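Local coordinates for protein O-methyltransferase (Bacillus halodurans, PDB 2GPY) that is of unproven function but, as a Rossmann-like O-methyltransferase, probably transfers a methyl group from S-adenosylmethionine to an oxygen of its substrate, at residues B[34-39]-B[88-93]; B[68-73]-B[96-101]; B[141-146]-B[192-197]. All coordinates share one frame; numbering follows the deposited sequence.

Contact 1. Residues B[34-39]-B[88-93]; sequences QVPIMD and ERRYEE
Arg90 starts with CG beside its own backbone N (chi1 -68°) and then runs fully extended from CG to NE, which carries the guanidinium across from helix 88-100 to Val35 and Pro36. Val35 meets it from the opposite direction: with CG1 anti to the backbone N (chi1 170°), that methyl stands 4.2 Å above the guanidinium plane, offset toward the rim beside NE. Pro36 crosses the arginine at about a right angle and lies over the same face. Its CD lies 3.4 Å from Arg90 NH1, with CG of the ring close behind. The contact is thus van der Waals packing of apolar atoms on one face of a charged, flat group. The carbonyl O of Gln34 is also near, but at 4.1 Å from Arg90 NH2 it is too distant for a hydrogen bond. An alanine in place of Arg90 would remove the flat group on which Pro36 CD rests and would probably leave a gap between the loop and the helix. Helix 88-100 is the crossover helix between parallel strands 80-85 and 107-111 of the Rossmann-like sheet, and the facing loop joins helix 21-32 to helix 40-53. At the loop's start, Gln34, with positive phi, follows the first of these helices and closes its C-terminal end in a Schellman motif; at its far end, Asp39 is the N-cap of the second and hydrogen-bonds Gly42 N through OD2. Arg90 also takes part in the first turn of its own helix, where its backbone N is hydrogen-bonded to Asp87 OD1. One turn of helix further on, Glu93 OE2 binds a zinc ion together with Glu29 and His97, while Val35 and Glu93 both touch Ile65.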
loop_
_atom_site.group_PDB
_atom_site.type_symbol
_atom_site.label_atom_id
_atom_site.label_comp_id
_atom_site.label_asym_id
_atom_site.label_seq_id
_atom_site.Cartn_x
_atom_site.Cartn_y
_atom_site.Cartn_z
ATOM N N GLN B 34 -2.883 -24.796 17.431
ATOM C CA GLN B 34 -3.127 -24.844 15.978
ATOM C C GLN B 34 -4.374 -24.059 15.511
ATOM O O GLN B 34 -5.244 -24.558 14.795
ATOM C CB GLN B 34 -3.069 -26.291 15.443
ATOM C CG GLN B 34 -1.641 -26.886 15.507
ATOM C CD GLN B 34 -0.662 -26.131 14.594
ATOM O OE1 GLN B 34 0.152 -25.319 15.049
ATOM N NE2 GLN B 34 -0.764 -26.380 13.296
ATOM N N VAL B 35 -4.432 -22.805 15.945
ATOM C CA VAL B 35 -5.463 -21.885 15.533
ATOM C C VAL B 35 -4.853 -21.014 14.429
ATOM O O VAL B 35 -3.753 -20.492 14.619
ATOM C CB VAL B 35 -5.904 -20.996 16.719
ATOM C CG1 VAL B 35 -6.800 -19.883 16.254
ATOM C CG2 VAL B 35 -6.607 -21.839 17.787
ATOM N N PRO B 36 -5.567 -20.846 13.288
ATOM C CA PRO B 36 -5.140 -19.955 12.203
ATOM C C PRO B 36 -4.691 -18.585 12.693
ATOM O O PRO B 36 -5.430 -17.931 13.414
ATOM C CB PRO B 36 -6.431 -19.765 11.386
ATOM C CG PRO B 36 -7.130 -21.086 11.532
ATOM C CD PRO B 36 -6.851 -21.503 12.967
ATOM N N ILE B 37 -3.480 -18.184 12.332
ATOM C CA ILE B 37 -2.938 -16.886 12.722
ATOM C C ILE B 37 -2.076 -16.413 11.575
ATOM O O ILE B 37 -1.414 -17.232 10.935
ATOM C CB ILE B 37 -2.096 -16.985 14.036
ATOM C CG1 ILE B 37 -1.623 -15.621 14.510
ATOM C CG2 ILE B 37 -0.906 -17.931 13.886
ATOM C CD1 ILE B 37 -1.054 -15.628 15.947
HETATM N N MSE B 38 -2.109 -15.112 11.286
HETATM C CA MSE B 38 -1.210 -14.560 10.282
HETATM C C MSE B 38 0.216 -14.640 10.762
HETATM O O MSE B 38 0.519 -14.342 11.925
HETATM C CB MSE B 38 -1.558 -13.093 9.959
HETATM C CG MSE B 38 -1.019 -12.667 8.637
HETATM SE SE MSE B 38 -1.702 -10.892 8.236
HETATM C CE MSE B 38 -0.958 -10.841 6.492
ATOM N N ASP B 39 1.100 -15.055 9.861
ATOM C CA ASP B 39 2.509 -15.161 10.168
ATOM C C ASP B 39 3.049 -13.794 10.527
ATOM O O ASP B 39 2.534 -12.767 10.073
ATOM C CB ASP B 39 3.285 -15.743 8.988
ATOM C CG ASP B 39 3.402 -14.779 7.830
ATOM O OD1 ASP B 39 2.416 -14.613 7.069
ATOM O OD2 ASP B 39 4.503 -14.193 7.674
ATOM N N GLU B 88 -17.833 -21.175 17.762
ATOM C CA GLU B 88 -18.292 -20.574 19.021
ATOM C C GLU B 88 -17.190 -20.457 20.075
ATOM O O GLU B 88 -17.095 -19.437 20.767
ATOM C CB GLU B 88 -19.534 -21.278 19.592
ATOM C CG GLU B 88 -20.288 -20.415 20.601
ATOM C CD GLU B 88 -21.707 -20.908 20.878
ATOM O OE1 GLU B 88 -22.034 -22.103 20.640
ATOM O OE2 GLU B 88 -22.489 -20.098 21.424
ATOM N N ARG B 89 -16.378 -21.507 20.203
ATOM C CA ARG B 89 -15.226 -21.525 21.116
ATOM C C ARG B 89 -14.208 -20.405 20.768
ATOM O O ARG B 89 -13.725 -19.676 21.664
ATOM C CB ARG B 89 -14.593 -22.918 21.026
ATOM C CG ARG B 89 -13.246 -23.143 21.680
ATOM C CD ARG B 89 -12.960 -24.658 21.714
ATOM N NE ARG B 89 -11.550 -24.952 21.446
ATOM C CZ ARG B 89 -10.676 -25.388 22.352
ATOM N NH1 ARG B 89 -11.048 -25.602 23.609
ATOM N NH2 ARG B 89 -9.416 -25.617 21.995
ATOM N N ARG B 90 -13.865 -20.281 19.487
ATOM C CA ARG B 90 -12.937 -19.218 19.066
ATOM C C ARG B 90 -13.494 -17.827 19.329
ATOM O O ARG B 90 -12.777 -16.964 19.860
ATOM C CB ARG B 90 -12.504 -19.366 17.603
ATOM C CG ARG B 90 -11.642 -20.593 17.384
ATOM C CD ARG B 90 -11.226 -20.764 15.951
ATOM N NE ARG B 90 -10.406 -21.975 15.824
ATOM C CZ ARG B 90 -9.913 -22.457 14.681
ATOM N NH1 ARG B 90 -10.152 -21.855 13.532
ATOM N NH2 ARG B 90 -9.184 -23.571 14.693
ATOM N N TYR B 91 -14.765 -17.621 18.976
ATOM C CA TYR B 91 -15.440 -16.331 19.218
ATOM C C TYR B 91 -15.372 -15.929 20.711
ATOM O O TYR B 91 -15.068 -14.777 21.024
ATOM C CB TYR B 91 -16.894 -16.368 18.718
ATOM C CG TYR B 91 -17.750 -15.280 19.317
ATOM C CD1 TYR B 91 -17.730 -13.977 18.807
ATOM C CD2 TYR B 91 -18.567 -15.553 20.415
ATOM C CE1 TYR B 91 -18.522 -12.959 19.396
ATOM C CE2 TYR B 91 -19.337 -14.565 21.001
ATOM C CZ TYR B 91 -19.311 -13.273 20.489
ATOM O OH TYR B 91 -20.115 -12.332 21.104
ATOM N N GLU B 92 -15.679 -16.873 21.601
ATOM C CA GLU B 92 -15.673 -16.624 23.052
ATOM C C GLU B 92 -14.277 -16.284 23.526
ATOM O O GLU B 92 -14.093 -15.401 24.364
ATOM C CB GLU B 92 -16.247 -17.824 23.823
ATOM C CG GLU B 92 -17.742 -18.073 23.572
ATOM C CD GLU B 92 -18.669 -16.970 24.113
ATOM O OE1 GLU B 92 -18.191 -16.024 24.780
ATOM O OE2 GLU B 92 -19.905 -17.061 23.897
ATOM N N GLU B 93 -13.278 -16.961 22.970
ATOM C CA GLU B 93 -11.902 -16.640 23.357
ATOM C C GLU B 93 -11.478 -15.259 22.857
ATOM O O GLU B 93 -10.842 -14.477 23.578
ATOM C CB GLU B 93 -10.932 -17.689 22.828
ATOM C CG GLU B 93 -9.522 -17.418 23.375
ATOM C CD GLU B 93 -8.473 -18.448 22.976
ATOM O OE1 GLU B 93 -8.838 -19.592 22.589
ATOM O OE2 GLU B 93 -7.258 -18.102 23.055
#

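Contact 2. Residues B[68-73]-B[96-101]; sequences SAIRMA and KHVKAL
Ile70 reaches from helix 67-75 toward helix 88-100 and meets His97, Val98 and, just past the helix, Leu101 through its CG1-CD1 arm and its CG2 methyl. Among the apolar pairs, the nearest is Ile70 CG2 to Leu101 CD1 at 3.5 Å, the two side chains crossing at about a right angle. Ile70 CG1 packs against Val98 CG2 at 4.0 Å. The branches diverge because CG2 is anti to the backbone N of Ile70, whereas CG1 (chi1 -73°) lies beside it and extends onward to CD1. That terminal methyl rests on His97 CB at 3.7 Å and touches the backbone beyond it, 3.9 Å from Val98 N.

The polar chemistry of His97 is turned away from this apolar patch. Its ring leads off from Ile70, ND1 is hydrogen-bonded to Ile65 O, and NE2 binds a zinc ion shared with Glu29 and Glu93; the bond to the carbonyl probably fixes the rotation of the imidazole so that NE2 faces the metal. Tyr22 meets the same ring at a steep angle.

Both helices flank the Rossmann-like sheet. Ile23 of helix 21-32 and Leu103, beyond the end of helix 88-100, also touch Ile70, while Ala69 and Met72 of helix 67-75 pack on strand 57-61.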
loop_
_atom_site.group_PDB
_atom_site.type_symbol
_atom_site.label_atom_id
_atom_site.label_comp_id
_atom_site.label_asym_id
_atom_site.label_seq_id
_atom_site.Cartn_x
_atom_site.Cartn_y
_atom_site.Cartn_z
ATOM N N SER B 68 -5.546 -10.780 14.707
ATOM C CA SER B 68 -5.470 -9.735 13.662
ATOM C C SER B 68 -6.318 -8.505 14.004
ATOM O O SER B 68 -5.870 -7.381 13.792
ATOM C CB SER B 68 -5.792 -10.279 12.263
ATOM O OG SER B 68 -4.763 -11.153 11.826
ATOM N N ALA B 69 -7.515 -8.716 14.560
ATOM C CA ALA B 69 -8.396 -7.611 14.943
ATOM C C ALA B 69 -7.669 -6.750 15.975
ATOM O O ALA B 69 -7.640 -5.525 15.876
ATOM C CB ALA B 69 -9.720 -8.112 15.537
ATOM N N ILE B 70 -7.109 -7.408 16.990
ATOM C CA ILE B 70 -6.362 -6.724 18.046
ATOM C C ILE B 70 -5.166 -5.942 17.529
ATOM O O ILE B 70 -5.015 -4.762 17.860
ATOM C CB ILE B 70 -5.963 -7.693 19.192
ATOM C CG1 ILE B 70 -7.227 -8.024 20.009
ATOM C CG2 ILE B 70 -4.886 -7.084 20.082
ATOM C CD1 ILE B 70 -7.079 -9.239 20.946
ATOM N N ARG B 71 -4.316 -6.589 16.732
ATOM C CA ARG B 71 -3.124 -5.924 16.246
ATOM C C ARG B 71 -3.436 -4.767 15.302
ATOM O O ARG B 71 -2.754 -3.723 15.341
ATOM C CB ARG B 71 -2.201 -6.953 15.614
ATOM C CG ARG B 71 -1.636 -7.810 16.741
ATOM C CD ARG B 71 -0.247 -8.233 16.522
ATOM N NE ARG B 71 0.676 -7.110 16.397
ATOM C CZ ARG B 71 1.853 -7.219 15.807
ATOM N NH1 ARG B 71 2.217 -8.393 15.335
ATOM N NH2 ARG B 71 2.669 -6.157 15.683
HETATM N N MSE B 72 -4.487 -4.912 14.488
HETATM C CA MSE B 72 -4.944 -3.769 13.674
HETATM C C MSE B 72 -5.482 -2.608 14.517
HETATM O O MSE B 72 -5.151 -1.421 14.241
HETATM C CB MSE B 72 -6.024 -4.189 12.649
HETATM C CG MSE B 72 -5.458 -5.135 11.604
HETATM SE SE MSE B 72 -6.775 -5.552 10.167
HETATM C CE MSE B 72 -8.107 -6.581 11.212
ATOM N N ALA B 73 -6.299 -2.928 15.531
ATOM C CA ALA B 73 -6.817 -1.882 16.415
ATOM C C ALA B 73 -5.668 -1.154 17.122
ATOM O O ALA B 73 -5.703 0.063 17.268
ATOM C CB ALA B 73 -7.811 -2.460 17.457
ATOM N N LYS B 96 -12.816 -12.486 24.993
ATOM C CA LYS B 96 -12.009 -12.303 26.197
ATOM C C LYS B 96 -10.684 -11.583 25.925
ATOM O O LYS B 96 -10.280 -10.692 26.695
ATOM C CB LYS B 96 -11.747 -13.651 26.890
ATOM C CG LYS B 96 -13.017 -14.305 27.427
ATOM C CD LYS B 96 -12.722 -15.665 28.023
ATOM C CE LYS B 96 -13.973 -16.267 28.670
ATOM N NZ LYS B 96 -14.741 -16.980 27.660
ATOM N N HIS B 97 -9.987 -11.957 24.853
ATOM C CA HIS B 97 -8.740 -11.218 24.513
ATOM C C HIS B 97 -8.969 -9.731 24.217
ATOM O O HIS B 97 -8.181 -8.863 24.598
ATOM C CB HIS B 97 -8.078 -11.873 23.307
ATOM C CG HIS B 97 -7.515 -13.213 23.628
ATOM N ND1 HIS B 97 -7.513 -14.259 22.739
ATOM C CD2 HIS B 97 -6.930 -13.673 24.758
ATOM C CE1 HIS B 97 -6.950 -15.312 23.307
ATOM N NE2 HIS B 97 -6.589 -14.979 24.529
ATOM N N VAL B 98 -10.035 -9.443 23.498
ATOM C CA VAL B 98 -10.383 -8.045 23.202
ATOM C C VAL B 98 -10.624 -7.295 24.529
ATOM O O VAL B 98 -10.124 -6.179 24.728
ATOM C CB VAL B 98 -11.595 -7.983 22.239
ATOM C CG1 VAL B 98 -12.182 -6.583 22.218
ATOM C CG2 VAL B 98 -11.162 -8.408 20.821
ATOM N N LYS B 99 -11.369 -7.920 25.444
ATOM C CA LYS B 99 -11.635 -7.339 26.748
ATOM C C LYS B 99 -10.353 -7.166 27.556
ATOM O O LYS B 99 -10.163 -6.131 28.209
ATOM C CB LYS B 99 -12.624 -8.205 27.539
ATOM C CG LYS B 99 -14.086 -8.012 27.135
ATOM C CD LYS B 99 -15.028 -8.980 27.884
ATOM C CE LYS B 99 -15.430 -8.434 29.241
ATOM N NZ LYS B 99 -16.581 -9.194 29.860
ATOM N N ALA B 100 -9.476 -8.175 27.515
ATOM C CA ALA B 100 -8.202 -8.133 28.245
ATOM C C ALA B 100 -7.417 -6.855 27.973
ATOM O O ALA B 100 -6.768 -6.310 28.878
ATOM C CB ALA B 100 -7.353 -9.325 27.867
ATOM N N LEU B 101 -7.456 -6.417 26.709
ATOM C CA LEU B 101 -6.674 -5.303 26.239
ATOM C C LEU B 101 -7.449 -3.998 26.225
ATOM O O LEU B 101 -6.939 -3.005 25.740
ATOM C CB LEU B 101 -6.050 -5.614 24.867
ATOM C CG LEU B 101 -5.128 -6.840 24.960
ATOM C CD1 LEU B 101 -4.806 -7.389 23.596
ATOM C CD2 LEU B 101 -3.812 -6.483 25.780
#

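Contact 3. Residues B[141-146]-B[192-197]; sequences RFFDMY and LEHPQY. With ZN (zinc ion), chain J.
Asp144, near the end of helix 139-146, faces His194, the first residue of a type I beta turn to Tyr197, with CA atoms 10.2 Å apart. A zinc ion bridges much of that gap. Asp144 OD1 and His194 NE2 each bind it at 2.1 Å, and a water is a third ligand, also at 2.1 Å. The carboxylate binds through one oxygen, since Asp144 OD2 stays 3.2 Å from the zinc; OD2 takes a weak hydrogen bond from the water. Helix 139-146 lies against the Rossmann-like sheet, where Phe143 packs on Ile156 of strand 154-159, while the turn leads into the antiparallel edge strand 197-202. Beside the metal, Phe143, with CG anti to the backbone N (chi1 -173°), presents its ring edge to two faces at once, forming an aromatic cluster with His194 and Tyr197. CE1 of Phe143 sits 3.9 Å above the centre of the His194 ring, with the planes at 57°, and so backs one face of the imidazole. CZ of Phe143 stands over the rim of the Tyr197 face, 3.8 Å from CD1, in a second edge-to-face pair at 67°. Trp190 is a further edge-to-face partner of Phe143.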
loop_
_atom_site.group_PDB
_atom_site.type_symbol
_atom_site.label_atom_id
_atom_site.label_comp_id
_atom_site.label_asym_id
_atom_site.label_seq_id
_atom_site.Cartn_x
_atom_site.Cartn_y
_atom_site.Cartn_z
ATOM N N ARG B 141 -16.928 -16.669 -2.134
ATOM C CA ARG B 141 -18.270 -16.243 -1.737
ATOM C C ARG B 141 -18.177 -15.040 -0.810
ATOM O O ARG B 141 -18.966 -14.107 -0.943
ATOM C CB ARG B 141 -19.066 -17.379 -1.069
ATOM C CG ARG B 141 -19.417 -18.514 -2.019
ATOM C CD ARG B 141 -20.412 -19.434 -1.361
ATOM N NE ARG B 141 -21.776 -19.108 -1.773
ATOM C CZ ARG B 141 -22.871 -19.603 -1.199
ATOM N NH1 ARG B 141 -22.774 -20.432 -0.158
ATOM N NH2 ARG B 141 -24.068 -19.260 -1.660
ATOM N N PHE B 142 -17.188 -15.039 0.096
ATOM C CA PHE B 142 -16.979 -13.891 0.977
ATOM C C PHE B 142 -16.614 -12.635 0.196
ATOM O O PHE B 142 -17.097 -11.527 0.502
ATOM C CB PHE B 142 -15.862 -14.144 1.997
ATOM C CG PHE B 142 -16.191 -15.185 3.021
ATOM C CD1 PHE B 142 -17.513 -15.444 3.378
ATOM C CD2 PHE B 142 -15.167 -15.894 3.643
ATOM C CE1 PHE B 142 -17.812 -16.406 4.344
ATOM C CE2 PHE B 142 -15.466 -16.883 4.606
ATOM C CZ PHE B 142 -16.779 -17.123 4.952
ATOM N N PHE B 143 -15.734 -12.807 -0.787
ATOM C CA PHE B 143 -15.350 -11.702 -1.660
ATOM C C PHE B 143 -16.590 -11.103 -2.345
ATOM O O PHE B 143 -16.818 -9.902 -2.261
ATOM C CB PHE B 143 -14.308 -12.128 -2.704
ATOM C CG PHE B 143 -13.751 -10.969 -3.522
ATOM C CD1 PHE B 143 -14.448 -10.442 -4.604
ATOM C CD2 PHE B 143 -12.550 -10.394 -3.183
ATOM C CE1 PHE B 143 -13.928 -9.359 -5.343
ATOM C CE2 PHE B 143 -12.021 -9.313 -3.902
ATOM C CZ PHE B 143 -12.707 -8.810 -5.005
ATOM N N ASP B 144 -17.385 -11.943 -3.005
ATOM C CA ASP B 144 -18.545 -11.450 -3.765
ATOM C C ASP B 144 -19.572 -10.750 -2.869
ATOM O O ASP B 144 -20.167 -9.737 -3.253
ATOM C CB ASP B 144 -19.196 -12.607 -4.532
ATOM C CG ASP B 144 -18.446 -12.942 -5.821
ATOM O OD1 ASP B 144 -17.503 -12.204 -6.168
ATOM O OD2 ASP B 144 -18.784 -13.932 -6.493
HETATM N N MSE B 145 -19.774 -11.316 -1.687
HETATM C CA MSE B 145 -20.793 -10.862 -0.742
HETATM C C MSE B 145 -20.451 -9.545 -0.054
HETATM O O MSE B 145 -21.334 -8.711 0.159
HETATM C CB MSE B 145 -21.044 -11.924 0.334
HETATM C CG MSE B 145 -21.972 -11.444 1.429
HETATM SE SE MSE B 145 -22.849 -12.875 2.407
HETATM C CE MSE B 145 -23.805 -13.715 0.910
ATOM N N TYR B 146 -19.178 -9.385 0.319
ATOM C CA TYR B 146 -18.734 -8.258 1.134
ATOM C C TYR B 146 -17.999 -7.157 0.382
ATOM O O TYR B 146 -17.823 -6.067 0.898
ATOM C CB TYR B 146 -17.900 -8.764 2.326
ATOM C CG TYR B 146 -18.811 -9.434 3.330
ATOM C CD1 TYR B 146 -19.618 -8.670 4.149
ATOM C CD2 TYR B 146 -18.929 -10.826 3.391
ATOM C CE1 TYR B 146 -20.509 -9.268 5.054
ATOM C CE2 TYR B 146 -19.816 -11.438 4.294
ATOM C CZ TYR B 146 -20.609 -10.638 5.113
ATOM O OH TYR B 146 -21.487 -11.194 6.026
ATOM N N LEU B 192 -7.462 -11.750 -9.933
ATOM C CA LEU B 192 -6.633 -10.810 -10.684
ATOM C C LEU B 192 -7.355 -10.128 -11.856
ATOM O O LEU B 192 -6.939 -9.037 -12.279
ATOM C CB LEU B 192 -5.339 -11.491 -11.130
ATOM C CG LEU B 192 -4.476 -11.918 -9.932
ATOM C CD1 LEU B 192 -3.372 -12.900 -10.321
ATOM C CD2 LEU B 192 -3.916 -10.717 -9.190
ATOM N N GLU B 193 -8.424 -10.748 -12.369
ATOM C CA GLU B 193 -9.159 -10.203 -13.526
ATOM C C GLU B 193 -10.602 -9.750 -13.231
ATOM O O GLU B 193 -11.365 -9.399 -14.145
ATOM C CB GLU B 193 -9.097 -11.157 -14.728
ATOM C CG GLU B 193 -9.663 -12.550 -14.526
ATOM C CD GLU B 193 -9.564 -13.394 -15.802
ATOM O OE1 GLU B 193 -8.646 -13.154 -16.630
ATOM O OE2 GLU B 193 -10.412 -14.299 -15.993
ATOM N N HIS B 194 -10.952 -9.743 -11.946
ATOM C CA HIS B 194 -12.217 -9.205 -11.463
ATOM C C HIS B 194 -12.276 -7.706 -11.756
ATOM O O HIS B 194 -11.405 -6.945 -11.292
ATOM C CB HIS B 194 -12.286 -9.376 -9.945
ATOM C CG HIS B 194 -13.641 -9.748 -9.452
ATOM N ND1 HIS B 194 -14.660 -8.827 -9.310
ATOM C CD2 HIS B 194 -14.160 -10.948 -9.102
ATOM C CE1 HIS B 194 -15.744 -9.445 -8.877
ATOM N NE2 HIS B 194 -15.470 -10.732 -8.751
ATOM N N PRO B 195 -13.286 -7.268 -12.514
ATOM C CA PRO B 195 -13.231 -5.915 -13.078
ATOM C C PRO B 195 -13.255 -4.686 -12.143
ATOM O O PRO B 195 -12.634 -3.671 -12.480
ATOM C CB PRO B 195 -14.422 -5.885 -14.044
ATOM C CG PRO B 195 -15.327 -6.937 -13.565
ATOM C CD PRO B 195 -14.456 -8.010 -13.010
ATOM N N GLN B 196 -13.957 -4.730 -11.026
ATOM C CA GLN B 196 -14.118 -3.500 -10.234
ATOM C C GLN B 196 -12.906 -3.230 -9.319
ATOM O O GLN B 196 -12.931 -2.307 -8.496
ATOM C CB GLN B 196 -15.411 -3.558 -9.405
ATOM C CG GLN B 196 -16.085 -2.197 -9.172
ATOM C CD GLN B 196 -17.491 -2.296 -8.556
ATOM O OE1 GLN B 196 -17.913 -3.347 -8.047
ATOM N NE2 GLN B 196 -18.210 -1.182 -8.583
ATOM N N TYR B 197 -11.859 -4.032 -9.477
ATOM C CA TYR B 197 -10.704 -3.955 -8.589
ATOM C C TYR B 197 -9.425 -3.918 -9.361
ATOM O O TYR B 197 -9.319 -4.467 -10.458
ATOM C CB TYR B 197 -10.685 -5.125 -7.611
ATOM C CG TYR B 197 -11.838 -5.021 -6.668
ATOM C CD1 TYR B 197 -13.091 -5.552 -6.998
ATOM C CD2 TYR B 197 -11.707 -4.319 -5.479
ATOM C CE1 TYR B 197 -14.175 -5.407 -6.123
ATOM C CE2 TYR B 197 -12.773 -4.183 -4.607
ATOM C CZ TYR B 197 -13.995 -4.711 -4.940
ATOM O OH TYR B 197 -15.047 -4.547 -4.046
HETATM ZN ZN ZN J . -17.116 -11.816 -8.166
HETATM O O HOH W 1 -16.288 -13.665 -8.656
#

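Contact 2 is buried, contact 1 lies at the surface, and contact 3 is mixed, with buried aromatic rings beside an exposed aspartate. Contacts 1 and 2 share helix 88-100, and their centres are 12 Å apart. Contact 3 lies on the opposite side of the chain's centre, about 25 Å from contact 1 and 28 Å from contact 2 between centres. Its own zinc joins the two segments directly, whereas the zinc near contacts 1 and 2 takes one ligand from each. Contact 2 is aliphatic, contact 1 sets a cation against a valine and a proline, and contact 3 combines metal ligation with edge-to-face rings.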